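Local structure of pentafunctional AROM polypeptide (5SWV) at residues K134-W139 / A165-L170; P197-N202 / N214-P219. The protein probably catalyses two consecutive shikimate-pathway steps with this fragment, dehydrating 3-dehydroquinate and reducing the resulting 3-dehydroshikimate to shikimate. All coordinates share one frame; numbering follows the deposited sequence.

Contact 1. Residues K134-W139 / A165-L170; sequences KLIMSW and ADVIKL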
loop_
_atom_site.group_PDB
_atom_site.type_symbol
_atom_site.label_atom_id
_atom_site.label_comp_id
_atom_site.label_asym_id
_atom_site.label_seq_id
_atom_site.Cartn_x
_atom_site.Cartn_y
_atom_site.Cartn_z
ATOM N N LYS A 134 19.073 -0.384 3.653
ATOM C CA LYS A 134 19.283 0.425 4.857
ATOM C C LYS A 134 19.484 -0.469 6.075
ATOM O O LYS A 134 18.775 -1.462 6.238
ATOM C CB LYS A 134 18.062 1.297 5.126
ATOM C CG LYS A 134 17.670 2.217 3.996
ATOM C CD LYS A 134 18.705 3.297 3.784
ATOM C CE LYS A 134 18.132 4.360 2.875
ATOM N NZ LYS A 134 19.234 5.137 2.281
ATOM N N LEU A 135 20.413 -0.098 6.942
ATOM C CA LEU A 135 20.658 -0.866 8.151
ATOM C C LEU A 135 19.889 -0.331 9.363
ATOM O O LEU A 135 19.891 0.883 9.628
ATOM C CB LEU A 135 22.140 -0.906 8.450
ATOM C CG LEU A 135 23.016 -1.527 7.376
ATOM C CD1 LEU A 135 24.390 -1.742 7.966
ATOM C CD2 LEU A 135 22.467 -2.843 6.827
ATOM N N ILE A 136 19.205 -1.252 10.054
ATOM C CA ILE A 136 18.560 -0.981 11.336
ATOM C C ILE A 136 19.431 -1.652 12.391
ATOM O O ILE A 136 19.500 -2.876 12.480
ATOM C CB ILE A 136 17.104 -1.509 11.438
ATOM C CG1 ILE A 136 16.253 -1.030 10.252
ATOM C CG2 ILE A 136 16.464 -1.029 12.740
ATOM C CD1 ILE A 136 14.790 -1.446 10.305
ATOM N N MET A 137 20.116 -0.830 13.167
ATOM C CA MET A 137 20.931 -1.314 14.251
ATOM C C MET A 137 20.050 -1.424 15.485
ATOM O O MET A 137 19.459 -0.433 15.908
ATOM C CB MET A 137 22.103 -0.365 14.492
ATOM C CG MET A 137 23.015 -0.230 13.283
ATOM S SD MET A 137 23.954 -1.739 13.026
ATOM C CE MET A 137 23.741 -1.903 11.283
ATOM N N SER A 138 19.987 -2.625 16.058
ATOM C CA SER A 138 19.014 -2.954 17.080
ATOM C C SER A 138 19.667 -3.509 18.338
ATOM O O SER A 138 20.617 -4.272 18.251
ATOM C CB SER A 138 18.040 -3.992 16.531
ATOM O OG SER A 138 18.629 -5.282 16.539
ATOM N N TRP A 139 19.136 -3.135 19.497
ATOM C CA TRP A 139 19.426 -3.838 20.737
ATOM C C TRP A 139 18.186 -3.915 21.621
ATOM O O TRP A 139 17.437 -2.950 21.738
ATOM C CB TRP A 139 20.565 -3.175 21.498
ATOM C CG TRP A 139 20.960 -3.950 22.716
ATOM C CD1 TRP A 139 20.512 -3.751 23.988
ATOM C CD2 TRP A 139 21.842 -5.075 22.774
ATOM N NE1 TRP A 139 21.077 -4.666 24.844
ATOM C CE2 TRP A 139 21.906 -5.487 24.130
ATOM C CE3 TRP A 139 22.607 -5.765 21.821
ATOM C CZ2 TRP A 139 22.696 -6.566 24.557
ATOM C CZ3 TRP A 139 23.406 -6.847 22.258
ATOM C CH2 TRP A 139 23.434 -7.231 23.615
ATOM N N ALA A 165 24.657 3.155 11.233
ATOM C CA ALA A 165 23.186 3.051 11.189
ATOM C C ALA A 165 22.479 3.969 10.210
ATOM O O ALA A 165 22.802 5.130 10.126
ATOM C CB ALA A 165 22.617 3.304 12.571
ATOM N N ASP A 166 21.491 3.445 9.503
ATOM C CA ASP A 166 20.473 4.281 8.865
ATOM C C ASP A 166 19.263 4.511 9.797
ATOM O O ASP A 166 18.569 5.524 9.679
ATOM C CB ASP A 166 19.996 3.640 7.562
ATOM C CG ASP A 166 21.098 3.515 6.545
ATOM O OD1 ASP A 166 21.463 4.543 5.949
ATOM O OD2 ASP A 166 21.605 2.395 6.332
ATOM N N VAL A 167 18.979 3.530 10.655
ATOM C CA VAL A 167 17.948 3.620 11.690
ATOM C C VAL A 167 18.498 2.950 12.940
ATOM O O VAL A 167 19.286 2.012 12.827
ATOM C CB VAL A 167 16.658 2.876 11.280
ATOM C CG1 VAL A 167 15.581 2.997 12.375
ATOM C CG2 VAL A 167 16.156 3.380 9.930
ATOM N N ILE A 168 18.105 3.426 14.122
ATOM C CA ILE A 168 18.501 2.775 15.372
ATOM C C ILE A 168 17.240 2.329 16.074
ATOM O O ILE A 168 16.274 3.069 16.150
ATOM C CB ILE A 168 19.334 3.685 16.277
ATOM C CG1 ILE A 168 20.635 4.074 15.568
ATOM C CG2 ILE A 168 19.651 2.976 17.588
ATOM C CD1 ILE A 168 21.525 5.039 16.338
ATOM N N LYS A 169 17.255 1.098 16.570
ATOM C CA LYS A 169 16.124 0.519 17.266
ATOM C C LYS A 169 16.594 0.102 18.653
ATOM O O LYS A 169 17.471 -0.742 18.781
ATOM C CB LYS A 169 15.604 -0.665 16.480
ATOM C CG LYS A 169 14.390 -1.349 17.073
ATOM C CD LYS A 169 14.092 -2.608 16.271
ATOM C CE LYS A 169 13.507 -3.701 17.146
ATOM N NZ LYS A 169 12.025 -3.720 17.087
ATOM N N LEU A 170 16.013 0.709 19.685
ATOM C CA LEU A 170 16.346 0.384 21.072
ATOM C C LEU A 170 15.068 -0.027 21.766
ATOM O O LEU A 170 14.092 0.724 21.744
ATOM C CB LEU A 170 16.944 1.590 21.778
ATOM C CG LEU A 170 18.177 2.201 21.126
ATOM C CD1 LEU A 170 18.608 3.431 21.908
ATOM C CD2 LEU A 170 19.322 1.197 21.026
#

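Contact 2. Residues P197-N202 / N214-P219; sequences PLILFN and NKFMTP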
loop_
_atom_site.group_PDB
_atom_site.type_symbol
_atom_site.label_atom_id
_atom_site.label_comp_id
_atom_site.label_asym_id
_atom_site.label_seq_id
_atom_site.Cartn_x
_atom_site.Cartn_y
_atom_site.Cartn_z
ATOM N N PRO A 197 17.209 8.441 12.395
ATOM C CA PRO A 197 15.870 8.152 12.917
ATOM C C PRO A 197 15.867 7.008 13.921
ATOM O O PRO A 197 16.701 6.100 13.834
ATOM C CB PRO A 197 15.054 7.793 11.675
ATOM C CG PRO A 197 16.050 7.535 10.603
ATOM C CD PRO A 197 17.274 8.318 10.936
ATOM N N LEU A 198 14.918 7.060 14.853
ATOM C CA LEU A 198 14.924 6.198 16.032
ATOM C C LEU A 198 13.600 5.455 16.267
ATOM O O LEU A 198 12.557 6.079 16.402
ATOM C CB LEU A 198 15.262 7.046 17.257
ATOM C CG LEU A 198 15.407 6.324 18.604
ATOM C CD1 LEU A 198 16.726 5.570 18.707
ATOM C CD2 LEU A 198 15.278 7.315 19.748
ATOM N N ILE A 199 13.667 4.123 16.332
ATOM C CA ILE A 199 12.579 3.284 16.851
ATOM C C ILE A 199 12.894 3.016 18.323
ATOM O O ILE A 199 13.968 2.532 18.647
ATOM C CB ILE A 199 12.474 1.932 16.116
ATOM C CG1 ILE A 199 12.439 2.121 14.599
ATOM C CG2 ILE A 199 11.224 1.176 16.551
ATOM C CD1 ILE A 199 12.525 0.819 13.828
ATOM N N LEU A 200 11.943 3.297 19.200
ATOM C CA LEU A 200 12.190 3.289 20.635
ATOM C C LEU A 200 10.926 2.994 21.426
ATOM O O LEU A 200 9.953 3.723 21.336
ATOM C CB LEU A 200 12.750 4.641 21.029
ATOM C CG LEU A 200 13.052 4.913 22.502
ATOM C CD1 LEU A 200 14.189 4.020 22.973
ATOM C CD2 LEU A 200 13.388 6.388 22.716
ATOM N N PHE A 201 10.956 1.914 22.199
ATOM C CA PHE A 201 9.830 1.503 23.043
ATOM C C PHE A 201 10.262 0.447 24.046
ATOM O O PHE A 201 11.402 0.008 24.037
ATOM C CB PHE A 201 8.673 0.965 22.200
ATOM C CG PHE A 201 9.019 -0.231 21.371
ATOM C CD1 PHE A 201 9.621 -0.081 20.121
ATOM C CD2 PHE A 201 8.703 -1.512 21.802
ATOM C CE1 PHE A 201 9.923 -1.189 19.336
ATOM C CE2 PHE A 201 8.994 -2.626 21.013
ATOM C CZ PHE A 201 9.617 -2.461 19.787
ATOM N N ASN A 202 9.336 0.084 24.929
ATOM C CA ASN A 202 9.522 -0.988 25.880
ATOM C C ASN A 202 8.564 -2.098 25.529
ATOM O O ASN A 202 7.363 -1.854 25.333
ATOM C CB ASN A 202 9.228 -0.525 27.297
ATOM C CG ASN A 202 10.176 0.564 27.768
ATOM O OD1 ASN A 202 11.392 0.438 27.641
ATOM N ND2 ASN A 202 9.626 1.635 28.322
ATOM N N ASN A 214 5.447 5.591 20.317
ATOM C CA ASN A 214 6.477 5.495 19.290
ATOM C C ASN A 214 5.888 5.653 17.881
ATOM O O ASN A 214 5.240 4.753 17.365
ATOM C CB ASN A 214 7.208 4.171 19.412
ATOM C CG ASN A 214 8.279 4.012 18.355
ATOM O OD1 ASN A 214 9.318 4.631 18.431
ATOM N ND2 ASN A 214 8.014 3.193 17.351
ATOM N N LYS A 215 6.113 6.802 17.260
ATOM C CA LYS A 215 5.432 7.124 15.991
ATOM C C LYS A 215 6.111 6.496 14.802
ATOM O O LYS A 215 5.443 6.027 13.904
ATOM C CB LYS A 215 5.296 8.635 15.822
ATOM C CG LYS A 215 4.353 9.200 16.878
ATOM C CD LYS A 215 4.122 10.700 16.786
ATOM C CE LYS A 215 5.433 11.463 16.903
ATOM N NZ LYS A 215 5.230 12.781 17.557
ATOM N N PHE A 216 7.434 6.452 14.837
ATOM C CA PHE A 216 8.235 5.975 13.723
ATOM C C PHE A 216 8.478 4.466 13.745
ATOM O O PHE A 216 9.183 3.958 14.615
ATOM C CB PHE A 216 9.573 6.707 13.718
ATOM C CG PHE A 216 10.446 6.333 12.574
ATOM C CD1 PHE A 216 10.168 6.809 11.301
ATOM C CD2 PHE A 216 11.535 5.487 12.761
ATOM C CE1 PHE A 216 10.972 6.459 10.219
ATOM C CE2 PHE A 216 12.342 5.128 11.687
ATOM C CZ PHE A 216 12.060 5.613 10.411
ATOM N N MET A 217 7.900 3.770 12.759
ATOM C CA MET A 217 8.114 2.320 12.502
ATOM C C MET A 217 7.884 1.431 13.721
ATOM O O MET A 217 8.786 0.715 14.158
ATOM C CB MET A 217 9.507 2.059 11.907
ATOM C CG MET A 217 9.726 2.689 10.542
ATOM S SD MET A 217 11.381 2.335 9.880
ATOM C CE MET A 217 11.168 0.623 9.388
ATOM N N THR A 218 6.666 1.483 14.254
ATOM C CA THR A 218 6.262 0.610 15.356
ATOM C C THR A 218 5.952 -0.773 14.806
ATOM O O THR A 218 5.297 -0.885 13.770
ATOM C CB THR A 218 5.005 1.141 16.081
ATOM O OG1 THR A 218 5.281 2.432 16.625
ATOM C CG2 THR A 218 4.599 0.225 17.212
ATOM N N PRO A 219 6.432 -1.833 15.477
ATOM C CA PRO A 219 5.981 -3.155 15.048
ATOM C C PRO A 219 4.580 -3.465 15.550
ATOM O O PRO A 219 4.211 -3.097 16.670
ATOM C CB PRO A 219 7.005 -4.110 15.652
ATOM C CG PRO A 219 7.596 -3.363 16.777
ATOM C CD PRO A 219 7.574 -1.917 16.395
#

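Contact 1. Residues K134-W139 / A165-L170
Asp166 reaches across to Leu135 and Lys134 where the two segments begin to pair. Its OD2 accepts the N-H of Leu135 at 2.8 Å in a nearly straight bond (168° at the hydrogen), met on the anti side of the carboxylate and a little out of its plane. With CG beside its own backbone N and opposed to the carbonyl carbon (chi1 -63°), the short acidic side chain can stand in for a backbone acceptor; Lys130 forms a salt bridge with the same oxygen. Lys134 crosses Asp166 at about a right angle. Its chain bends at chi2, and the methylene CD, not the ammonium group, touches the carboxylate, 3.7 Å from CG of Asp166, while Lys134 NZ stays 4.3 Å from Asp166 OD1, too far for a salt bridge. Leu135 O is gripped twice, by the N-H groups of Asp166 and Val167.

From there a regular parallel ladder runs on, with the strands 20° apart in direction: Met137 N bonds to Val167 O, Lys169 N to Met137 O at 2.8 Å, and Trp139 N to Lys169 O. On one face Ile136 and Val167 lie side by side pointing the same way, beta-branched residues well suited to extended backbone. Ile136 CG2 also rests 3.9 Å from CB of Lys169, whose aliphatic part continues the apolar row. Ser138, small enough for its CB to sit beside that of Lys169, sends OG to Asp113. On the other face Met137 folds its flexible chain so that CG lies 3.6 Å from the compact CB of Ala165.

The two strands belong to a beta-alpha-beta unit whose helix, 152-162, packs on Met137, Ile168 and Leu170. Strand 111-115 flanks 134-140, and strand 198-203 flanks 167-173, with Ile199 touching Val167 and Lys169.

Contact 2. Residues P197-N202 / N214-P219
Leu200 and Asn214 supply the hydrogen bond that joins these segments: Leu200 N donates to Asn214 OD1 at 3.0 Å, approaching from well above the amide plane. Arg187 NH1 binds the same oxygen. The other end of the amide works within its own segment, ND2 donating to Thr218 OG1 at 2.9 Å and, less straight, to Phe216 O at 3.1 Å. Four bonds thus fix the rotation of this buried group, and asparagine suits the spot because one flat side chain both accepts and donates as the chain leaves helix 208-213.

Apolar packing centres on Ile199. Its two branches divide the work: CG1 lies 3.9 Å from Phe216 CD2 and carries CD1 to within 3.8 Å of Met217 CB, whereas CG2 turns to the Met217 carbonyl and the in-plane edge of the Phe201 ring. Farther along, Phe201 and Pro219 meet from opposite directions, CZ of Phe201 being 3.7 Å from CG of Pro219, two rigid rings that fill space without needing polar partners.

With CG anti to the backbone N (chi1 -177°), Phe216 swings its ring out between Pro197 CB, an off-centre CH-pi contact 4.2 Å from the ring centroid, and Met217 CG, which lies over the ring centre on the other side.

The segments are the seventh strand of the (beta/alpha)8 barrel and the loop into the eighth, joined through side chains without a backbone ladder. Helix 177-193 receives Leu198 and Leu200, while the adjacent strand 167-173 touches Ile199 and Phe201. Helix 208-213 bridges the two segments, and its Arg211 meets both Phe201 and Pro219.

Overall arrangement
Both contacts belong to the type I dehydroquinase part of the chain, a parallel beta/alpha barrel of the TIM type, and their centres lie 11 Å apart. Contact 1 comes first in sequence and pairs the fifth and sixth strands, 134-140 and 167-173; contact 2 follows and packs the seventh, 198-203, against the turn leading into the eighth, 218-220. Strands 167-173 and 198-203 are neighbours, so the contacts touch directly: Ile168 O lies 2.8 Å from Ile199 N, a probable hydrogen bond. Contact 2 lies where the two ends of the strand order, 198-203 and 218-220, come together, consistent with closure of the barrel there.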